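Local coordinates for protein type III effector NopAA (Sinorhizobium fredii USDA 257, PDB 6SDU) that hydrolyses xyloglucan as a family 12 glycoside hydrolase and serves as a type III effector of a symbiotic rhizobium, at residues T123-N128 and S177-S182; I149-N154 and W162-G167. One frame throughout, in Å; residues are numbered along the deposited sequence.

Contact 1 (T123-N128 and S177-S182)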
loop_
_atom_site.group_PDB
_atom_site.type_symbol
_atom_site.label_atom_id
_atom_site.label_comp_id
_atom_site.label_asym_id
_atom_site.label_seq_id
_atom_site.Cartn_x
_atom_site.Cartn_y
_atom_site.Cartn_z
ATOM N N THR A 123 -5.324 -4.412 0.983
ATOM C CA THR A 123 -6.782 -4.513 1.105
ATOM C C THR A 123 -7.420 -5.366 0.009
ATOM O O THR A 123 -8.368 -6.095 0.288
ATOM C CB THR A 123 -7.423 -3.124 1.101
ATOM O OG1 THR A 123 -7.162 -2.464 -0.156
ATOM C CG2 THR A 123 -6.899 -2.298 2.269
ATOM N N ASN A 124 -6.974 -5.242 -1.244
ATOM C CA ASN A 124 -7.497 -6.044 -2.353
ATOM C C ASN A 124 -6.320 -6.306 -3.283
ATOM O O ASN A 124 -5.466 -5.433 -3.467
ATOM C CB ASN A 124 -8.654 -5.349 -3.100
ATOM C CG ASN A 124 -9.503 -6.325 -3.943
ATOM O OD1 ASN A 124 -9.231 -7.533 -4.021
ATOM N ND2 ASN A 124 -10.525 -5.789 -4.589
ATOM N N TYR A 125 -6.226 -7.528 -3.795
ATOM C CA TYR A 125 -5.046 -7.916 -4.556
ATOM C C TYR A 125 -5.419 -9.095 -5.446
ATOM O O TYR A 125 -6.492 -9.686 -5.305
ATOM C CB TYR A 125 -3.865 -8.229 -3.620
ATOM C CG TYR A 125 -4.222 -9.047 -2.371
ATOM C CD1 TYR A 125 -4.840 -8.449 -1.253
ATOM C CD2 TYR A 125 -3.917 -10.395 -2.299
ATOM C CE1 TYR A 125 -5.160 -9.187 -0.128
ATOM C CE2 TYR A 125 -4.231 -11.143 -1.173
ATOM C CZ TYR A 125 -4.853 -10.545 -0.097
ATOM O OH TYR A 125 -5.155 -11.302 1.002
ATOM N N THR A 126 -4.547 -9.402 -6.398
ATOM C CA THR A 126 -4.831 -10.495 -7.323
ATOM C C THR A 126 -4.284 -11.838 -6.869
ATOM O O THR A 126 -4.530 -12.824 -7.556
ATOM C CB THR A 126 -4.246 -10.209 -8.712
ATOM O OG1 THR A 126 -2.841 -9.949 -8.582
ATOM C CG2 THR A 126 -4.916 -9.039 -9.321
ATOM N N GLY A 127 -3.438 -11.873 -5.840
ATOM C CA GLY A 127 -2.936 -13.106 -5.256
ATOM C C GLY A 127 -3.844 -13.569 -4.133
ATOM O O GLY A 127 -5.005 -13.166 -4.047
ATOM N N ASN A 128 -3.332 -14.461 -3.275
ATOM C CA ASN A 128 -4.119 -14.973 -2.146
ATOM C C ASN A 128 -3.489 -14.612 -0.801
ATOM O O ASN A 128 -2.276 -14.393 -0.703
ATOM C CB ASN A 128 -4.299 -16.484 -2.232
ATOM C CG ASN A 128 -4.762 -16.939 -3.621
ATOM O OD1 ASN A 128 -4.073 -17.715 -4.278
ATOM N ND2 ASN A 128 -5.904 -16.434 -4.075
ATOM N N SER A 177 4.266 -7.037 6.161
ATOM C CA SER A 177 3.094 -6.939 5.291
ATOM C C SER A 177 1.910 -7.695 5.881
ATOM O O SER A 177 2.041 -8.864 6.256
ATOM C CB SER A 177 3.392 -7.496 3.903
ATOM O OG SER A 177 4.532 -6.886 3.352
ATOM N N LEU A 178 0.754 -7.045 5.936
ATOM C CA LEU A 178 -0.479 -7.681 6.380
ATOM C C LEU A 178 -1.412 -7.798 5.179
ATOM O O LEU A 178 -1.743 -6.786 4.553
ATOM C CB LEU A 178 -1.139 -6.887 7.508
ATOM C CG LEU A 178 -0.491 -7.081 8.884
ATOM C CD1 LEU A 178 0.862 -6.424 8.958
ATOM C CD2 LEU A 178 -1.416 -6.538 9.990
ATOM N N LEU A 179 -1.830 -9.020 4.862
ATOM C CA LEU A 179 -2.749 -9.286 3.758
ATOM C C LEU A 179 -4.102 -9.604 4.377
ATOM O O LEU A 179 -4.202 -10.517 5.196
ATOM C CB LEU A 179 -2.268 -10.461 2.892
ATOM C CG LEU A 179 -1.302 -10.167 1.746
ATOM C CD1 LEU A 179 -0.040 -9.485 2.226
ATOM C CD2 LEU A 179 -0.963 -11.474 0.988
ATOM N N ARG A 180 -5.131 -8.839 4.013
ATOM C CA ARG A 180 -6.453 -9.095 4.572
ATOM C C ARG A 180 -6.933 -10.478 4.154
ATOM O O ARG A 180 -6.924 -10.818 2.965
ATOM C CB ARG A 180 -7.447 -8.036 4.106
ATOM C CG ARG A 180 -7.866 -7.097 5.211
ATOM C CD ARG A 180 -9.002 -6.228 4.788
ATOM N NE ARG A 180 -10.243 -6.971 4.866
ATOM C CZ ARG A 180 -11.336 -6.522 5.456
ATOM N NH1 ARG A 180 -11.344 -5.329 6.023
ATOM N NH2 ARG A 180 -12.416 -7.271 5.469
ATOM N N THR A 181 -7.367 -11.275 5.142
ATOM C CA THR A 181 -7.850 -12.622 4.846
ATOM C C THR A 181 -9.123 -12.580 4.023
ATOM O O THR A 181 -9.429 -13.550 3.323
ATOM C CB THR A 181 -8.063 -13.426 6.131
ATOM O OG1 THR A 181 -9.024 -12.764 6.975
ATOM C CG2 THR A 181 -6.731 -13.586 6.861
ATOM N N SER A 182 -9.922 -11.522 4.174
ATOM C CA SER A 182 -11.061 -11.249 3.307
ATOM C C SER A 182 -10.809 -9.931 2.574
ATOM O O SER A 182 -10.672 -8.880 3.206
ATOM C CB SER A 182 -12.368 -11.206 4.108
ATOM O OG SER A 182 -13.476 -11.225 3.234
#

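Contact 2 (I149-N154 and W162-G167)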
loop_
_atom_site.group_PDB
_atom_site.type_symbol
_atom_site.label_atom_id
_atom_site.label_comp_id
_atom_site.label_asym_id
_atom_site.label_seq_id
_atom_site.Cartn_x
_atom_site.Cartn_y
_atom_site.Cartn_z
ATOM N N ILE A 149 5.770 -17.628 3.000
ATOM C CA ILE A 149 5.372 -18.284 4.251
ATOM C C ILE A 149 5.007 -17.223 5.274
ATOM O O ILE A 149 5.873 -16.432 5.681
ATOM C CB ILE A 149 6.479 -19.190 4.802
ATOM C CG1 ILE A 149 6.833 -20.284 3.787
ATOM C CG2 ILE A 149 6.018 -19.779 6.166
ATOM C CD1 ILE A 149 8.124 -21.022 4.107
ATOM N N PRO A 150 3.761 -17.201 5.760
ATOM C CA PRO A 150 3.369 -16.228 6.790
ATOM C C PRO A 150 4.089 -16.497 8.102
ATOM O O PRO A 150 4.356 -17.644 8.468
ATOM C CB PRO A 150 1.860 -16.467 6.967
ATOM C CG PRO A 150 1.441 -17.401 5.887
ATOM C CD PRO A 150 2.657 -18.086 5.342
ATOM N N VAL A 151 4.401 -15.418 8.811
ATOM C CA VAL A 151 4.971 -15.549 10.149
ATOM C C VAL A 151 3.877 -15.629 11.218
ATOM O O VAL A 151 4.107 -16.196 12.286
ATOM C CB VAL A 151 5.970 -14.413 10.435
ATOM C CG1 VAL A 151 7.136 -14.507 9.453
ATOM C CG2 VAL A 151 5.296 -13.060 10.340
ATOM N N TYR A 152 2.703 -15.040 10.966
ATOM C CA TYR A 152 1.530 -15.156 11.826
ATOM C C TYR A 152 0.313 -15.270 10.928
ATOM O O TYR A 152 0.258 -14.628 9.874
ATOM C CB TYR A 152 1.347 -13.949 12.764
ATOM C CG TYR A 152 2.510 -13.659 13.697
ATOM C CD1 TYR A 152 2.574 -14.234 14.966
ATOM C CD2 TYR A 152 3.541 -12.802 13.314
ATOM C CE1 TYR A 152 3.636 -13.965 15.823
ATOM C CE2 TYR A 152 4.610 -12.536 14.156
ATOM C CZ TYR A 152 4.649 -13.117 15.412
ATOM O OH TYR A 152 5.698 -12.854 16.271
ATOM N N SER A 153 -0.654 -16.085 11.341
ATOM C CA SER A 153 -1.863 -16.334 10.573
ATOM C C SER A 153 -3.102 -15.890 11.344
ATOM O O SER A 153 -3.145 -15.964 12.578
ATOM C CB SER A 153 -1.991 -17.813 10.210
ATOM O OG SER A 153 -1.115 -18.166 9.154
ATOM N N ASN A 154 -4.096 -15.404 10.589
ATOM C CA ASN A 154 -5.429 -15.018 11.088
ATOM C C ASN A 154 -5.354 -14.087 12.294
ATOM O O ASN A 154 -6.081 -14.227 13.277
ATOM C CB ASN A 154 -6.275 -16.254 11.392
ATOM C CG ASN A 154 -6.406 -17.161 10.188
ATOM O OD1 ASN A 154 -6.911 -16.747 9.138
ATOM N ND2 ASN A 154 -5.925 -18.391 10.316
ATOM N N TRP A 162 -5.941 -10.580 9.401
ATOM C CA TRP A 162 -4.845 -10.479 8.458
ATOM C C TRP A 162 -3.928 -11.678 8.585
ATOM O O TRP A 162 -3.888 -12.343 9.620
ATOM C CB TRP A 162 -4.004 -9.214 8.683
ATOM C CG TRP A 162 -4.737 -7.925 8.900
ATOM C CD1 TRP A 162 -5.242 -7.470 10.069
ATOM C CD2 TRP A 162 -4.978 -6.886 7.933
ATOM N NE1 TRP A 162 -5.805 -6.226 9.900
ATOM C CE2 TRP A 162 -5.661 -5.848 8.596
ATOM C CE3 TRP A 162 -4.700 -6.743 6.571
ATOM C CZ2 TRP A 162 -6.062 -4.681 7.949
ATOM C CZ3 TRP A 162 -5.104 -5.576 5.925
ATOM C CH2 TRP A 162 -5.779 -4.569 6.614
ATOM N N ASN A 163 -3.175 -11.927 7.514
ATOM C CA ASN A 163 -2.001 -12.795 7.518
ATOM C C ASN A 163 -0.765 -11.904 7.439
ATOM O O ASN A 163 -0.749 -10.939 6.660
ATOM C CB ASN A 163 -2.025 -13.773 6.345
ATOM C CG ASN A 163 -2.988 -14.918 6.562
ATOM O OD1 ASN A 163 -3.321 -15.248 7.704
ATOM N ND2 ASN A 163 -3.445 -15.536 5.464
ATOM N N VAL A 164 0.233 -12.182 8.293
ATOM C CA VAL A 164 1.408 -11.333 8.469
ATOM C C VAL A 164 2.633 -11.987 7.844
ATOM O O VAL A 164 2.896 -13.178 8.059
ATOM C CB VAL A 164 1.639 -11.026 9.959
ATOM C CG1 VAL A 164 2.819 -10.053 10.147
ATOM C CG2 VAL A 164 0.372 -10.433 10.528
ATOM N N PHE A 165 3.396 -11.191 7.086
ATOM C CA PHE A 165 4.589 -11.650 6.395
ATOM C C PHE A 165 5.772 -10.761 6.759
ATOM O O PHE A 165 5.602 -9.572 7.057
ATOM C CB PHE A 165 4.377 -11.639 4.890
ATOM C CG PHE A 165 3.291 -12.534 4.439
ATOM C CD1 PHE A 165 1.971 -12.121 4.491
ATOM C CD2 PHE A 165 3.589 -13.809 3.956
ATOM C CE1 PHE A 165 0.952 -12.972 4.076
ATOM C CE2 PHE A 165 2.584 -14.661 3.533
ATOM C CZ PHE A 165 1.263 -14.245 3.585
ATOM N N GLU A 166 6.977 -11.348 6.731
ATOM C CA GLU A 166 8.189 -10.628 7.095
ATOM C C GLU A 166 9.284 -10.795 6.047
ATOM O O GLU A 166 9.594 -11.916 5.637
ATOM C CB GLU A 166 8.732 -11.087 8.446
ATOM C CG GLU A 166 9.961 -10.285 8.897
ATOM C CD GLU A 166 10.682 -10.902 10.104
ATOM O OE1 GLU A 166 11.691 -10.317 10.551
ATOM O OE2 GLU A 166 10.243 -11.968 10.592
ATOM N N GLY A 167 9.900 -9.677 5.675
ATOM C CA GLY A 167 10.951 -9.667 4.690
ATOM C C GLY A 167 11.822 -8.435 4.835
ATOM O O GLY A 167 11.706 -7.674 5.795
HETATM O O HOH W 1 6.682 -13.947 5.428
#

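Contact 1 (T123-N128 and S177-S182)
Tyr125 and Leu179 meet at the ends of two neighbouring parallel strands, 117-125 and 174-180, in the larger sheet of the beta-jelly-roll sandwich of glycoside hydrolase family 12. The backbones come nearest at Thr123 and Arg180, with CA atoms 5.8 Å apart; the chain turns a corner at Thr123 and Asn124, and from there the contact is made by side chains against one another and against carbonyl oxygens.

The apolar part is Leu179 against the Tyr125 ring. Leu179 CG lies over one face, 4.0 Å from Tyr125 CZ, while Leu179 CD2 reaches Tyr125 CE2 at 3.9 Å; the two side chains slant across each other. The same methyl, Leu179 CD2, touches the carbonyl of the turn, Asn128 O, at 3.6 Å, so one branch of the leucine meets both the ring and the loop. Tyr125 has its CG between the backbone N and the carbonyl carbon (chi1 42°), a crowded rotamer that aims the phenol at strand 174-180.

Polar interactions hold the neighbouring residues. Lys183 makes a cation-pi contact with the Tyr125 ring and hydrogen-bonds Tyr125 O and Gly127 O, tying the loop to the residues just after the strand. Thr123 turns its side chain from the contact, and its hydroxyl is bonded to Tyr214. Arg180 folds back on its own chain: Arg180 NE lies 2.6 Å from Ser182 O, nearly in line with that C=O, and a weak second bond comes from NH2.

The single hydrogen bond between the segments is made by the phenol, which donates through Tyr125 OH to Arg180 O at 2.7 Å; the hydroxyl oxygen approaches from above the carbonyl plane, 37° out of it, with a C=O...O angle of 139°.

Contact 2 (I149-N154 and W162-G167)
Trp162 O lies 3.2 Å from Asn154 N, but the angle is too poor for a hydrogen bond. Asn154 N donates instead to Asn163 OD1, at 3.0 Å and 171°, while Asn163 ND2 is bonded to Ser129 O; the amide thus bridges the corner of 149-154 and a loop. Val164 forms the antiparallel hydrogen-bonded pair with Tyr152. Val164 N donates to Tyr152 O at 2.9 Å, almost straight (174°), and Val164 O accepts Val151 N at 2.8 Å plus a weak bond from Tyr152 N. Two residues thus face one, a classic beta bulge. Val164 CG1 also packs on Val151 CG2, 3.9 Å away. Phe165 starts off away from 149-154, yet its ring lies beside Pro150, and Pro150 CB makes a CH-pi contact over the face, 4.3 Å from the Phe165 centroid. At Glu166 a water takes over: it accepts from Glu166 N at 2.9 Å and donates to Ile149 O at 2.6 Å. The glutamate carboxylate is salt-bridged to Lys174, and its CB meets Val151 CG1. The Asn163 amide and the water therefore supply polar links at Asn154 N and between Ile149 O and Glu166 N, where no direct backbone bond joins the segments.

Overall arrangement
Contacts 1 and 2, with centres 11 Å apart, follow one another across the same sheet, because strands 174-180 and 160-168 are antiparallel neighbours. Probable backbone hydrogen bonds join them: Leu179 N to Asn163 O and Ser177 O to Phe165 N, both 2.8 Å. Arg180 CG also packs on Trp162 CZ3. Along the chain, 149-154 and 162-167 both fall between the two segments of contact 1. Contact 1 lies deeper in the protein, whereas contact 2 is only partly buried. Both come near the bound glucose: the side chains of Leu179 and Phe165 lie about 8 Å and 9 Å from it. They touch pocket residues, Leu179 on Trp122 and Phe165 on Pro137, so both contacts adjoin the sugar-binding pocket.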